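Side-chain contacts in putative exported protein (Bacteroides fragilis NCTC 9343, PDB 3IEE), which is of unknown function but folds as an elongated, mainly helical molecule without strands, probably exported and perhaps a lipoprotein: residues Asp165-Ala170 and Asn221-Glu226; Phe154-Glu159 and Gln171-Arg176; Leu50-Gln55 and Leu62-Pro67; Lys44-Val49 and Gln135-Met140. All coordinates share one frame; numbering follows the deposited sequence. Where two conformers were deposited one is given.

Contact 1: Asp165-Ala170 and Asn221-Glu226; sequences DNPLKA and NGHEGE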
loop_
_atom_site.group_PDB
_atom_site.type_symbol
_atom_site.label_atom_id
_atom_site.label_comp_id
_atom_site.label_asym_id
_atom_site.label_seq_id
_atom_site.Cartn_x
_atom_site.Cartn_y
_atom_site.Cartn_z
ATOM N N ASP A 165 -19.656 -17.601 -12.429
ATOM C CA ASP A 165 -21.103 -17.644 -12.650
ATOM C C ASP A 165 -21.839 -16.428 -12.098
ATOM O O ASP A 165 -23.078 -16.426 -12.024
ATOM C CB ASP A 165 -21.673 -18.934 -12.052
ATOM C CG ASP A 165 -21.210 -20.163 -12.811
ATOM O OD1 ASP A 165 -21.245 -20.116 -14.080
ATOM O OD2 ASP A 165 -20.798 -21.145 -12.131
ATOM N N ASN A 166 -21.095 -15.384 -11.760
ATOM C CA ASN A 166 -21.662 -14.221 -11.093
ATOM C C ASN A 166 -22.033 -13.139 -12.137
ATOM O O ASN A 166 -21.165 -12.611 -12.804
ATOM C CB ASN A 166 -20.669 -13.651 -10.049
ATOM C CG ASN A 166 -21.294 -12.629 -9.137
ATOM O OD1 ASN A 166 -22.008 -11.729 -9.579
ATOM N ND2 ASN A 166 -20.996 -12.721 -7.846
ATOM N N PRO A 167 -23.328 -12.788 -12.240
ATOM C CA PRO A 167 -23.701 -11.816 -13.283
ATOM C C PRO A 167 -23.051 -10.433 -13.087
ATOM O O PRO A 167 -23.019 -9.660 -14.037
ATOM C CB PRO A 167 -25.231 -11.709 -13.147
ATOM C CG PRO A 167 -25.550 -12.181 -11.798
ATOM C CD PRO A 167 -24.487 -13.213 -11.437
ATOM N N LEU A 168 -22.557 -10.148 -11.884
ATOM C CA LEU A 168 -21.858 -8.881 -11.602
ATOM C C LEU A 168 -20.336 -9.003 -11.503
ATOM O O LEU A 168 -19.677 -8.108 -10.952
ATOM C CB LEU A 168 -22.392 -8.264 -10.330
ATOM C CG LEU A 168 -23.891 -8.013 -10.272
ATOM C CD1 LEU A 168 -24.243 -7.522 -8.916
ATOM C CD2 LEU A 168 -24.326 -7.022 -11.357
ATOM N N LYS A 169 -19.770 -10.052 -12.097
ATOM C CA LYS A 169 -18.317 -10.254 -12.086
ATOM C C LYS A 169 -17.552 -9.005 -12.513
ATOM O O LYS A 169 -16.636 -8.598 -11.826
ATOM C CB LYS A 169 -17.981 -11.442 -12.987
ATOM C CG LYS A 169 -16.500 -11.635 -13.314
ATOM C CD LYS A 169 -16.290 -12.921 -14.087
ATOM C CE LYS A 169 -16.541 -12.788 -15.555
ATOM N NZ LYS A 169 -17.191 -14.071 -16.045
ATOM N N ALA A 170 -17.894 -8.413 -13.663
ATOM C CA ALA A 170 -17.145 -7.220 -14.125
ATOM C C ALA A 170 -17.167 -6.077 -13.108
ATOM O O ALA A 170 -16.124 -5.416 -12.828
ATOM C CB ALA A 170 -17.646 -6.706 -15.507
ATOM N N ASN A 221 -29.542 -6.158 -15.284
ATOM C CA ASN A 221 -30.956 -6.251 -14.920
ATOM C C ASN A 221 -31.146 -7.099 -13.648
ATOM O O ASN A 221 -30.416 -8.065 -13.449
ATOM C CB ASN A 221 -31.689 -6.878 -16.121
ATOM C CG ASN A 221 -33.192 -6.804 -16.016
ATOM O OD1 ASN A 221 -33.769 -5.723 -15.919
ATOM N ND2 ASN A 221 -33.840 -7.958 -16.068
ATOM N N GLY A 222 -32.099 -6.722 -12.788
ATOM C CA GLY A 222 -32.410 -7.488 -11.577
ATOM C C GLY A 222 -31.468 -7.375 -10.398
ATOM O O GLY A 222 -31.479 -8.232 -9.499
ATOM N N HIS A 223 -30.650 -6.328 -10.401
ATOM C CA HIS A 223 -29.693 -6.035 -9.349
ATOM C C HIS A 223 -29.704 -4.532 -9.065
ATOM O O HIS A 223 -28.652 -3.853 -9.121
ATOM C CB HIS A 223 -28.297 -6.463 -9.790
ATOM C CG HIS A 223 -28.171 -7.928 -10.060
ATOM N ND1 HIS A 223 -28.593 -8.514 -11.239
ATOM C CD2 HIS A 223 -27.659 -8.927 -9.306
ATOM C CE1 HIS A 223 -28.319 -9.807 -11.201
ATOM N NE2 HIS A 223 -27.781 -10.085 -10.025
ATOM N N GLU A 224 -30.879 -4.056 -8.680
ATOM C CA GLU A 224 -31.150 -2.633 -8.556
ATOM C C GLU A 224 -30.338 -1.974 -7.442
ATOM O O GLU A 224 -29.791 -0.880 -7.620
ATOM C CB GLU A 224 -32.653 -2.434 -8.335
ATOM C CG GLU A 224 -33.511 -2.838 -9.565
ATOM C CD GLU A 224 -33.857 -4.348 -9.677
ATOM O OE1 GLU A 224 -33.543 -5.173 -8.770
ATOM O OE2 GLU A 224 -34.471 -4.711 -10.702
ATOM N N GLY A 225 -30.259 -2.646 -6.301
ATOM C CA GLY A 225 -29.436 -2.193 -5.154
ATOM C C GLY A 225 -27.946 -2.162 -5.460
ATOM O O GLY A 225 -27.250 -1.191 -5.143
ATOM N N GLU A 226 -27.467 -3.230 -6.085
ATOM C CA GLU A 226 -26.059 -3.380 -6.433
ATOM C C GLU A 226 -25.656 -2.321 -7.467
ATOM O O GLU A 226 -24.574 -1.739 -7.373
ATOM C CB GLU A 226 -25.790 -4.787 -6.969
ATOM C CG GLU A 226 -25.941 -5.905 -5.933
ATOM C CD GLU A 226 -27.356 -6.452 -5.762
ATOM O OE1 GLU A 226 -28.323 -5.973 -6.388
ATOM O OE2 GLU A 226 -27.487 -7.389 -4.937
#
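Leu168, whose side chain lies against His223, gives its backbone N to Asn166 OD1 at 2.8 Å. The N-H meets OD1 in the carbonyl plane on a lone pair, which closes an Asx turn inside the type I beta turn Asn166-Lys169 and sets Leu168 at the N-cap of the helix that follows. On the other segment His223 ND1 donates to Asn221 O at 2.9 Å; the oxygen lies close to the ring plane, so the bond fixes the rotation of the imidazole, although the donor stands above the carbonyl plane. His223 is itself an N-cap residue. Its ring, held in this way, takes the Leu168 isopropyl end over one face, with Leu168 CD2 4.1 Å above the plane and offset toward the rim, and Leu168 CD1 3.7 Å from His223 CD2. Pro167 CG comes obliquely to the ring, 3.5 Å from His223 NE2. Leu168 CD1 also touches the aliphatic start of Glu226, 3.7 Å from Glu226 CB, and both CB and CG lie against it before the Glu226 chain bends off. Val220 adds a further apolar contact to Leu168. The contact thus joins the residues that lead into helices 169-189 and 224-247, at one end of the molecule.

Contact 2: Phe154-Glu159 and Gln171-Arg176; sequences FTEQAE and QIMSVR. With EDO (1,2-ethanediol), chain B.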
loop_
_atom_site.group_PDB
_atom_site.type_symbol
_atom_site.label_atom_id
_atom_site.label_comp_id
_atom_site.label_asym_id
_atom_site.label_seq_id
_atom_site.Cartn_x
_atom_site.Cartn_y
_atom_site.Cartn_z
ATOM N N PHE A 154 -2.134 -12.244 -11.134
ATOM C CA PHE A 154 -2.576 -13.557 -10.661
ATOM C C PHE A 154 -3.875 -13.461 -9.883
ATOM O O PHE A 154 -4.756 -14.318 -10.041
ATOM C CB PHE A 154 -1.469 -14.193 -9.837
ATOM C CG PHE A 154 -0.201 -14.318 -10.630
ATOM C CD1 PHE A 154 -0.249 -14.935 -11.901
ATOM C CD2 PHE A 154 0.952 -13.689 -10.244
ATOM C CE1 PHE A 154 0.902 -15.014 -12.727
ATOM C CE2 PHE A 154 2.130 -13.788 -11.063
ATOM C CZ PHE A 154 2.074 -14.427 -12.308
ATOM N N THR A 155 -4.035 -12.385 -9.120
ATOM C CA THR A 155 -5.317 -12.183 -8.417
ATOM C C THR A 155 -6.444 -11.903 -9.419
ATOM O O THR A 155 -7.592 -12.370 -9.248
ATOM C CB THR A 155 -5.244 -11.059 -7.360
ATOM O OG1 THR A 155 -4.855 -9.830 -8.010
ATOM C CG2 THR A 155 -4.222 -11.408 -6.205
ATOM N N GLU A 156 -6.122 -11.214 -10.508
ATOM C CA GLU A 156 -7.119 -10.955 -11.530
ATOM C C GLU A 156 -7.620 -12.289 -12.159
ATOM O O GLU A 156 -8.799 -12.525 -12.292
ATOM C CB GLU A 156 -6.523 -10.071 -12.599
ATOM C CG GLU A 156 -7.516 -9.704 -13.670
ATOM C CD GLU A 156 -6.916 -8.625 -14.547
ATOM O OE1 GLU A 156 -6.172 -9.008 -15.462
ATOM O OE2 GLU A 156 -7.115 -7.416 -14.234
ATOM N N GLN A 157 -6.685 -13.146 -12.524
ATOM C CA GLN A 157 -7.018 -14.489 -13.003
ATOM C C GLN A 157 -7.832 -15.301 -11.999
ATOM O O GLN A 157 -8.786 -16.010 -12.382
ATOM C CB GLN A 157 -5.736 -15.254 -13.405
ATOM C CG GLN A 157 -5.084 -14.684 -14.679
ATOM C CD GLN A 157 -6.101 -14.458 -15.830
ATOM O OE1 GLN A 157 -6.868 -15.367 -16.189
ATOM N NE2 GLN A 157 -6.133 -13.228 -16.377
ATOM N N ALA A 158 -7.487 -15.184 -10.713
ATOM C CA ALA A 158 -8.140 -15.943 -9.632
ATOM C C ALA A 158 -9.595 -15.459 -9.472
ATOM O O ALA A 158 -10.545 -16.282 -9.314
ATOM C CB ALA A 158 -7.350 -15.797 -8.344
ATOM N N GLU A 159 -9.774 -14.140 -9.534
ATOM C CA GLU A 159 -11.148 -13.564 -9.523
ATOM C C GLU A 159 -12.044 -14.079 -10.623
ATOM O O GLU A 159 -13.228 -14.356 -10.413
ATOM C CB GLU A 159 -11.120 -12.018 -9.511
ATOM C CG GLU A 159 -10.500 -11.409 -8.306
ATOM C CD GLU A 159 -10.218 -9.911 -8.437
ATOM O OE1 GLU A 159 -10.520 -9.365 -9.501
ATOM O OE2 GLU A 159 -9.645 -9.311 -7.476
ATOM N N GLN A 171 -18.343 -5.825 -12.547
ATOM C CA GLN A 171 -18.515 -4.743 -11.576
ATOM C C GLN A 171 -17.703 -5.048 -10.301
ATOM O O GLN A 171 -16.929 -4.219 -9.794
ATOM C CB GLN A 171 -20.007 -4.517 -11.261
ATOM C CG GLN A 171 -20.839 -3.990 -12.454
ATOM C CD GLN A 171 -21.149 -4.989 -13.532
ATOM O OE1 GLN A 171 -20.964 -6.195 -13.349
ATOM N NE2 GLN A 171 -21.706 -4.511 -14.672
ATOM N N ILE A 172 -17.846 -6.268 -9.792
ATOM C CA ILE A 172 -17.097 -6.704 -8.595
ATOM C C ILE A 172 -15.569 -6.543 -8.803
ATOM O O ILE A 172 -14.844 -5.982 -7.955
ATOM C CB ILE A 172 -17.475 -8.171 -8.205
ATOM C CG1 ILE A 172 -18.952 -8.275 -7.813
ATOM C CG2 ILE A 172 -16.585 -8.661 -7.031
ATOM C CD1 ILE A 172 -19.506 -9.732 -7.821
HETATM N N MSE A 173 -15.077 -7.016 -9.946
HETATM C CA MSE A 173 -13.673 -6.925 -10.275
HETATM C C MSE A 173 -13.173 -5.483 -10.398
HETATM O O MSE A 173 -12.074 -5.148 -9.872
HETATM C CB MSE A 173 -13.364 -7.790 -11.503
HETATM C CG MSE A 173 -13.512 -9.300 -11.187
HETATM SE SE MSE A 173 -13.089 -10.398 -12.742
HETATM C CE MSE A 173 -11.181 -10.036 -12.815
ATOM N N SER A 174 -14.006 -4.604 -10.991
ATOM C CA SER A 174 -13.680 -3.198 -11.091
ATOM C C SER A 174 -13.542 -2.562 -9.711
ATOM O O SER A 174 -12.625 -1.775 -9.506
ATOM C CB SER A 174 -14.732 -2.389 -11.871
ATOM O OG SER A 174 -15.954 -2.334 -11.171
ATOM N N VAL A 175 -14.448 -2.855 -8.787
ATOM C CA VAL A 175 -14.335 -2.313 -7.440
ATOM C C VAL A 175 -13.046 -2.780 -6.758
ATOM O O VAL A 175 -12.325 -1.983 -6.119
ATOM C CB VAL A 175 -15.558 -2.713 -6.546
ATOM C CG1 VAL A 175 -15.334 -2.258 -5.075
ATOM C CG2 VAL A 175 -16.896 -2.153 -7.127
ATOM N N ARG A 176 -12.740 -4.079 -6.873
ATOM C CA ARG A 176 -11.542 -4.601 -6.236
ATOM C C ARG A 176 -10.290 -3.989 -6.849
ATOM O O ARG A 176 -9.406 -3.605 -6.148
ATOM C CB ARG A 176 -11.512 -6.133 -6.304
ATOM C CG ARG A 176 -12.699 -6.797 -5.619
ATOM C CD ARG A 176 -12.773 -8.310 -5.890
ATOM N NE ARG A 176 -11.623 -9.061 -5.301
ATOM C CZ ARG A 176 -11.581 -9.602 -4.076
ATOM N NH1 ARG A 176 -12.578 -9.476 -3.242
ATOM N NH2 ARG A 176 -10.514 -10.289 -3.670
HETATM C C1 EDO B . -7.838 -7.798 -4.843
HETATM O O1 EDO B . -8.932 -7.743 -3.939
HETATM C C2 EDO B . -7.314 -9.227 -4.998
HETATM O O2 EDO B . -8.274 -10.197 -5.451
HETATM O O HOH W 1 -10.043 -6.965 -10.182
#
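The Arg176 guanidinium has Glu159 OE2 at its edge, in plane, together with O2 of an ethanediol, while O1 of the same diol lies over one face. The carboxylate stands almost perpendicular to the guanidinium, the planes 87° apart, and NE reaches OE2 from above the carboxylate plane; the salt bridge, Arg176 NE to Glu159 OE2, is 3.0 Å long with an N-H...O angle of 161°. The diol, probably from the crystallisation liquor, extends the link: its O2 donates to Glu159 OE2 at 2.6 Å and accepts from Arg176 NH2 at 2.9 Å. The other carboxylate oxygen is held by a water that donates to both Glu159 OE1 and Met173 O. Selenomethionine Met173 runs antiparallel alongside the Glu159 side chain, Met173 CG 3.4 Å from Glu159 OE1. A bend at chi3 (69°) turns Met173 CE toward the backbone of helix 123-162, 3.5 Å from Glu156 O. With axes 11.2 Å apart, the two nearly antiparallel segments meet through long side chains. Helices 123-162 and 169-189, consecutive in the chain, form a hairpin at the surface; Ile27 of helix 17-40 touches Thr155 and Arg176, and Tyr230 of helix 224-247 packs on Gln171 and Val175.

Contact 3: Leu50-Gln55 and Leu62-Pro67; sequences LDYMEQ and LSAIVP. With EDO (1,2-ethanediol), chain I; EDO (1,2-ethanediol), chain D.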
loop_
_atom_site.group_PDB
_atom_site.type_symbol
_atom_site.label_atom_id
_atom_site.label_comp_id
_atom_site.label_asym_id
_atom_site.label_seq_id
_atom_site.Cartn_x
_atom_site.Cartn_y
_atom_site.Cartn_z
ATOM N N LEU A 50 10.858 9.146 11.576
ATOM C CA LEU A 50 11.774 10.058 10.892
ATOM C C LEU A 50 11.629 11.506 11.398
ATOM O O LEU A 50 12.616 12.235 11.562
ATOM C CB LEU A 50 11.553 10.006 9.384
ATOM C CG LEU A 50 11.947 8.693 8.669
ATOM C CD1 LEU A 50 11.352 8.768 7.231
ATOM C CD2 LEU A 50 13.484 8.476 8.632
ATOM N N ASP A 51 10.397 11.914 11.647
ATOM C CA ASP A 51 10.129 13.258 12.173
ATOM C C ASP A 51 10.785 13.441 13.554
ATOM O O ASP A 51 11.387 14.488 13.821
ATOM C CB ASP A 51 8.635 13.492 12.297
ATOM C CG ASP A 51 7.952 13.826 10.969
ATOM O OD1 ASP A 51 8.631 14.226 10.029
ATOM O OD2 ASP A 51 6.712 13.747 10.928
ATOM N N TYR A 52 10.617 12.457 14.424
ATOM C CA TYR A 52 11.267 12.440 15.749
ATOM C C TYR A 52 12.780 12.452 15.629
ATOM O O TYR A 52 13.461 13.216 16.313
ATOM C CB TYR A 52 10.828 11.232 16.584
ATOM C CG TYR A 52 11.477 11.194 17.986
ATOM C CD1 TYR A 52 11.111 12.102 18.981
ATOM C CD2 TYR A 52 12.530 10.338 18.260
ATOM C CE1 TYR A 52 11.724 12.093 20.216
ATOM C CE2 TYR A 52 13.133 10.302 19.483
ATOM C CZ TYR A 52 12.766 11.197 20.462
ATOM O OH TYR A 52 13.353 11.148 21.707
HETATM N N MSE A 53 13.337 11.611 14.769
HETATM C CA MSE A 53 14.777 11.680 14.511
HETATM C C MSE A 53 15.229 13.092 14.158
HETATM O O MSE A 53 16.179 13.599 14.765
HETATM C CB MSE A 53 15.212 10.659 13.428
HETATM C CG MSE A 53 15.128 9.238 13.893
HETATM SE SE MSE A 53 15.401 7.941 12.513
HETATM C CE MSE A 53 17.324 8.105 12.311
ATOM N N GLU A 54 14.544 13.737 13.206
ATOM C CA GLU A 54 14.894 15.103 12.792
ATOM C C GLU A 54 14.804 16.073 13.976
ATOM O O GLU A 54 15.710 16.874 14.221
ATOM C CB GLU A 54 13.945 15.642 11.716
ATOM C CG GLU A 54 14.014 14.970 10.363
ATOM C CD GLU A 54 12.827 15.369 9.411
ATOM O OE1 GLU A 54 11.729 15.780 9.886
ATOM O OE2 GLU A 54 13.016 15.267 8.171
ATOM N N GLN A 55 13.688 16.006 14.686
ATOM C CA GLN A 55 13.452 16.940 15.789
ATOM C C GLN A 55 14.442 16.751 16.927
ATOM O O GLN A 55 14.931 17.741 17.475
ATOM C CB GLN A 55 12.019 16.798 16.307
ATOM C CG GLN A 55 11.643 17.857 17.312
ATOM C CD GLN A 55 12.009 19.261 16.849
ATOM O OE1 GLN A 55 12.743 19.997 17.560
ATOM N NE2 GLN A 55 11.507 19.654 15.654
ATOM N N LEU A 62 10.870 16.433 24.296
ATOM C CA LEU A 62 10.629 15.617 25.493
ATOM C C LEU A 62 9.248 14.930 25.550
ATOM O O LEU A 62 9.093 13.872 26.183
ATOM C CB LEU A 62 10.878 16.436 26.768
ATOM C CG LEU A 62 11.072 15.648 28.058
ATOM C CD1 LEU A 62 12.224 14.625 27.902
ATOM C CD2 LEU A 62 11.305 16.596 29.234
ATOM N N SER A 63 8.253 15.523 24.921
ATOM C CA SER A 63 6.897 14.971 24.965
ATOM C C SER A 63 6.685 13.757 24.048
ATOM O O SER A 63 5.707 13.049 24.200
ATOM C CB SER A 63 5.890 16.064 24.598
ATOM O OG SER A 63 5.878 16.309 23.221
ATOM N N ALA A 64 7.572 13.559 23.067
ATOM C CA ALA A 64 7.385 12.527 22.022
ATOM C C ALA A 64 7.454 11.123 22.554
ATOM O O ALA A 64 8.339 10.813 23.369
ATOM C CB ALA A 64 8.472 12.678 20.942
ATOM N N ILE A 65 6.543 10.282 22.059
ATOM C CA ILE A 65 6.651 8.835 22.177
ATOM C C ILE A 65 6.545 8.293 20.758
ATOM O O ILE A 65 5.524 8.425 20.118
ATOM C CB ILE A 65 5.553 8.224 23.095
ATOM C CG1 ILE A 65 5.594 8.846 24.504
ATOM C CG2 ILE A 65 5.684 6.653 23.164
ATOM C CD1 ILE A 65 4.530 8.265 25.477
ATOM N N VAL A 66 7.629 7.778 20.200
ATOM C CA VAL A 66 7.547 7.276 18.815
ATOM C C VAL A 66 6.894 5.906 18.847
ATOM O O VAL A 66 7.102 5.143 19.809
ATOM C CB VAL A 66 8.898 7.175 18.094
ATOM C CG1 VAL A 66 9.366 8.549 17.677
ATOM C CG2 VAL A 66 9.920 6.457 18.970
ATOM N N PRO A 67 6.088 5.599 17.814
ATOM C CA PRO A 67 5.414 4.295 17.736
ATOM C C PRO A 67 6.456 3.163 17.691
ATOM O O PRO A 67 7.427 3.233 16.948
ATOM C CB PRO A 67 4.595 4.368 16.446
ATOM C CG PRO A 67 5.061 5.529 15.711
ATOM C CD PRO A 67 5.751 6.462 16.660
HETATM C C1 EDO I . 9.870 6.995 22.829
HETATM O O1 EDO I . 9.996 7.861 21.704
HETATM C C2 EDO I . 10.614 7.641 23.996
HETATM O O2 EDO I . 10.424 9.062 23.933
HETATM C C1 EDO D . 1.962 4.992 18.948
HETATM O O1 EDO D . 1.796 5.907 17.850
HETATM C C2 EDO D . 2.800 5.636 20.060
HETATM O O2 EDO D . 3.179 6.996 19.738
#
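Apolar packing joins the segments, and Tyr52 carries the whole of the helix side. Its ring takes the Ala64 methyl obliquely along one ortho-meta bond: Ala64 CB lies 3.3 Å from Tyr52 CD1 and 3.4 Å from Tyr52 CE1. Val66 comes in nearer the root of the same side chain, crossing it at about a right angle, with Val66 CG1 beside Tyr52 CB and CG. Val66 was modelled in two conformers, so the closeness of that approach is doubtful. Tyr52 CG lies opposite the backbone N (chi1 -179°), which lays the ring along the loop where it can meet both residues. The loop after helix 43-56 doubles back here, running extended from Ala64 to Val66 along the flank of the helix it has just left, without pairing as a strand. Phe111 of helix 87-119 touches both Tyr52 and Val66, and Ala61 adds to the packing on Tyr52. Hydrogen bonding of the loop backbone is partly to bound 1,2-ethanediol, probably from the crystallisation liquor. One ethanediol spans two peptides, accepting from Val66 N at 2.8 Å through O1, nearly straight at 172°, and donating from O2 to Ala64 O at 2.8 Å. A second diol donates through its O2 to Ile65 O at 2.8 Å.

Contact 4: Lys44-Val49 and Gln135-Met140; sequences KDVNAV and QLSTQM. With EDO (1,2-ethanediol), chain C.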
loop_
_atom_site.group_PDB
_atom_site.type_symbol
_atom_site.label_atom_id
_atom_site.label_comp_id
_atom_site.label_asym_id
_atom_site.label_seq_id
_atom_site.Cartn_x
_atom_site.Cartn_y
_atom_site.Cartn_z
ATOM N N LYS A 44 2.424 6.236 8.239
ATOM C CA LYS A 44 2.418 7.347 9.205
ATOM C C LYS A 44 3.353 7.123 10.425
ATOM O O LYS A 44 3.937 8.102 10.936
ATOM C CB LYS A 44 0.980 7.721 9.608
ATOM C CG LYS A 44 0.344 8.714 8.585
ATOM C CD LYS A 44 -1.153 8.964 8.866
ATOM C CE LYS A 44 -1.426 10.203 9.660
ATOM N NZ LYS A 44 -2.913 10.362 9.781
ATOM N N ASP A 45 3.492 5.869 10.878
ATOM C CA ASP A 45 4.414 5.507 11.957
ATOM C C ASP A 45 5.853 5.694 11.503
ATOM O O ASP A 45 6.685 6.252 12.238
ATOM C CB ASP A 45 4.217 4.080 12.456
ATOM C CG ASP A 45 2.909 3.897 13.252
ATOM O OD1 ASP A 45 2.161 4.873 13.390
ATOM O OD2 ASP A 45 2.644 2.771 13.732
ATOM N N VAL A 46 6.155 5.256 10.278
ATOM C CA VAL A 46 7.484 5.474 9.753
ATOM C C VAL A 46 7.811 6.975 9.636
ATOM O O VAL A 46 8.902 7.399 10.032
ATOM C CB VAL A 46 7.669 4.749 8.404
ATOM C CG1 VAL A 46 9.056 5.066 7.784
ATOM C CG2 VAL A 46 7.464 3.211 8.582
ATOM N N ASN A 47 6.870 7.773 9.110
ATOM C CA ASN A 47 6.966 9.244 9.065
ATOM C C ASN A 47 7.258 9.855 10.458
ATOM O O ASN A 47 8.094 10.778 10.598
ATOM C CB ASN A 47 5.654 9.863 8.563
ATOM C CG ASN A 47 5.397 9.637 7.067
ATOM O OD1 ASN A 47 6.274 9.167 6.351
ATOM N ND2 ASN A 47 4.188 9.984 6.607
ATOM N N ALA A 48 6.526 9.334 11.453
ATOM C CA ALA A 48 6.675 9.727 12.856
ATOM C C ALA A 48 8.066 9.426 13.417
ATOM O O ALA A 48 8.628 10.259 14.179
ATOM C CB ALA A 48 5.576 9.063 13.734
ATOM N N VAL A 49 8.628 8.260 13.075
ATOM C CA VAL A 49 9.974 7.903 13.498
ATOM C C VAL A 49 10.972 8.903 12.885
ATOM O O VAL A 49 11.817 9.441 13.590
ATOM C CB VAL A 49 10.321 6.417 13.184
ATOM C CG1 VAL A 49 11.777 6.142 13.394
ATOM C CG2 VAL A 49 9.434 5.450 14.023
ATOM N N GLN A 135 16.495 6.557 3.191
ATOM C CA GLN A 135 16.625 5.581 2.103
ATOM C C GLN A 135 15.986 4.213 2.407
ATOM O O GLN A 135 15.371 3.618 1.531
ATOM C CB GLN A 135 18.102 5.390 1.721
ATOM C CG GLN A 135 18.315 4.479 0.495
ATOM C CD GLN A 135 17.624 5.026 -0.751
ATOM O OE1 GLN A 135 17.698 6.220 -1.022
ATOM N NE2 GLN A 135 16.927 4.163 -1.490
ATOM N N LEU A 136 16.156 3.713 3.628
ATOM C CA LEU A 136 15.504 2.458 4.055
ATOM C C LEU A 136 13.996 2.591 4.032
ATOM O O LEU A 136 13.288 1.639 3.623
ATOM C CB LEU A 136 15.983 2.023 5.464
ATOM C CG LEU A 136 17.421 1.479 5.525
ATOM C CD1 LEU A 136 17.902 1.314 6.920
ATOM C CD2 LEU A 136 17.481 0.112 4.774
ATOM N N SER A 137 13.464 3.735 4.446
ATOM C CA SER A 137 12.028 3.980 4.371
ATOM C C SER A 137 11.498 3.861 2.938
ATOM O O SER A 137 10.446 3.240 2.668
ATOM C CB SER A 137 11.723 5.371 4.872
ATOM O OG SER A 137 10.350 5.611 4.698
ATOM N N THR A 138 12.203 4.478 2.006
ATOM C CA THR A 138 11.834 4.384 0.598
ATOM C C THR A 138 11.880 2.913 0.083
ATOM O O THR A 138 10.956 2.469 -0.599
ATOM C CB THR A 138 12.734 5.363 -0.243
ATOM O OG1 THR A 138 12.180 6.688 -0.107
ATOM C CG2 THR A 138 12.790 4.926 -1.739
ATOM N N GLN A 139 12.928 2.179 0.478
ATOM C CA GLN A 139 13.108 0.779 0.120
ATOM C C GLN A 139 11.963 -0.061 0.652
ATOM O O GLN A 139 11.454 -0.877 -0.099
ATOM C CB GLN A 139 14.408 0.214 0.641
ATOM C CG GLN A 139 15.575 0.739 -0.142
ATOM C CD GLN A 139 16.905 0.363 0.483
ATOM O OE1 GLN A 139 17.882 1.100 0.355
ATOM N NE2 GLN A 139 16.956 -0.786 1.140
HETATM N N MSE A 140 11.614 0.119 1.937
HETATM C CA MSE A 140 10.481 -0.641 2.576
HETATM C C MSE A 140 9.237 -0.450 1.741
HETATM O O MSE A 140 8.533 -1.409 1.381
HETATM C CB MSE A 140 10.265 -0.199 4.042
HETATM C CG MSE A 140 11.416 -0.630 4.962
HETATM SE SE MSE A 140 11.293 0.357 6.638
HETATM C CE MSE A 140 9.551 -0.172 7.132
HETATM C C1 EDO C . 6.864 5.702 4.890
HETATM O O1 EDO C . 6.217 6.893 4.380
HETATM C C2 EDO C . 7.626 4.987 3.769
HETATM O O2 EDO C . 8.232 3.771 4.247
#
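From CB outward, the side chain of Val46 reaches toward Ser137 and Met140. Val46 CB lies 3.7 Å from C1 of an ethanediol lodged between the two helices. Val46 CG1, opposite the backbone N (chi1 176°), touches the same C1 and reaches Ser137 OG at 3.4 Å, a methyl laid against a hydroxyl oxygen. Val46 CG2 takes the other branch, toward selenomethionine Met140, whose CE is a looser 4.2 Å from it. No hydrogen bond passes directly between the segments; the polar link is made by the diol, probably from the crystallisation liquor. Its O1 donates to Asn47 OD1 at 3.0 Å and its O2 to Ser137 O at 2.8 Å, a two-ended bridge from a side-chain amide on one helix to a backbone carbonyl on the other. The amide itself is held at its second end, Asn47 ND2 donating to Ala190 O. The nearest CA atoms across the segments, those of Val46 and Ser137, are 7.2 Å apart. The contact is buried within the bundle: helix 43-56 lies beside helix 123-162, Phe107 of helix 87-119 packs on Val46, and Lys44 forms a salt bridge with Asp259 of helix 255-268.

How the contacts relate
The four contacts fall into two pairs, on opposite sides of the chain's centre. Contacts 1 and 2 share helix 169-189 and touch where Asn166 ND2 comes 3.3 Å from Ile172 CD1. Contacts 3 and 4 share helix 43-56 and pack directly, Pro67 CB lying 3.6 Å from Asp45 CG; along the chain contact 3 is nested within the long loop closed by contact 4. Helix 123-162 connects the pairs, serving contacts 2 and 4, whose centres are about 30 Å apart. Contacts 1 and 3 are the most distant, with centres about 50 Å apart. With the function unknown, no active site can be assigned; the ethanediols at contacts 2, 3 and 4 probably mark no natural ligand.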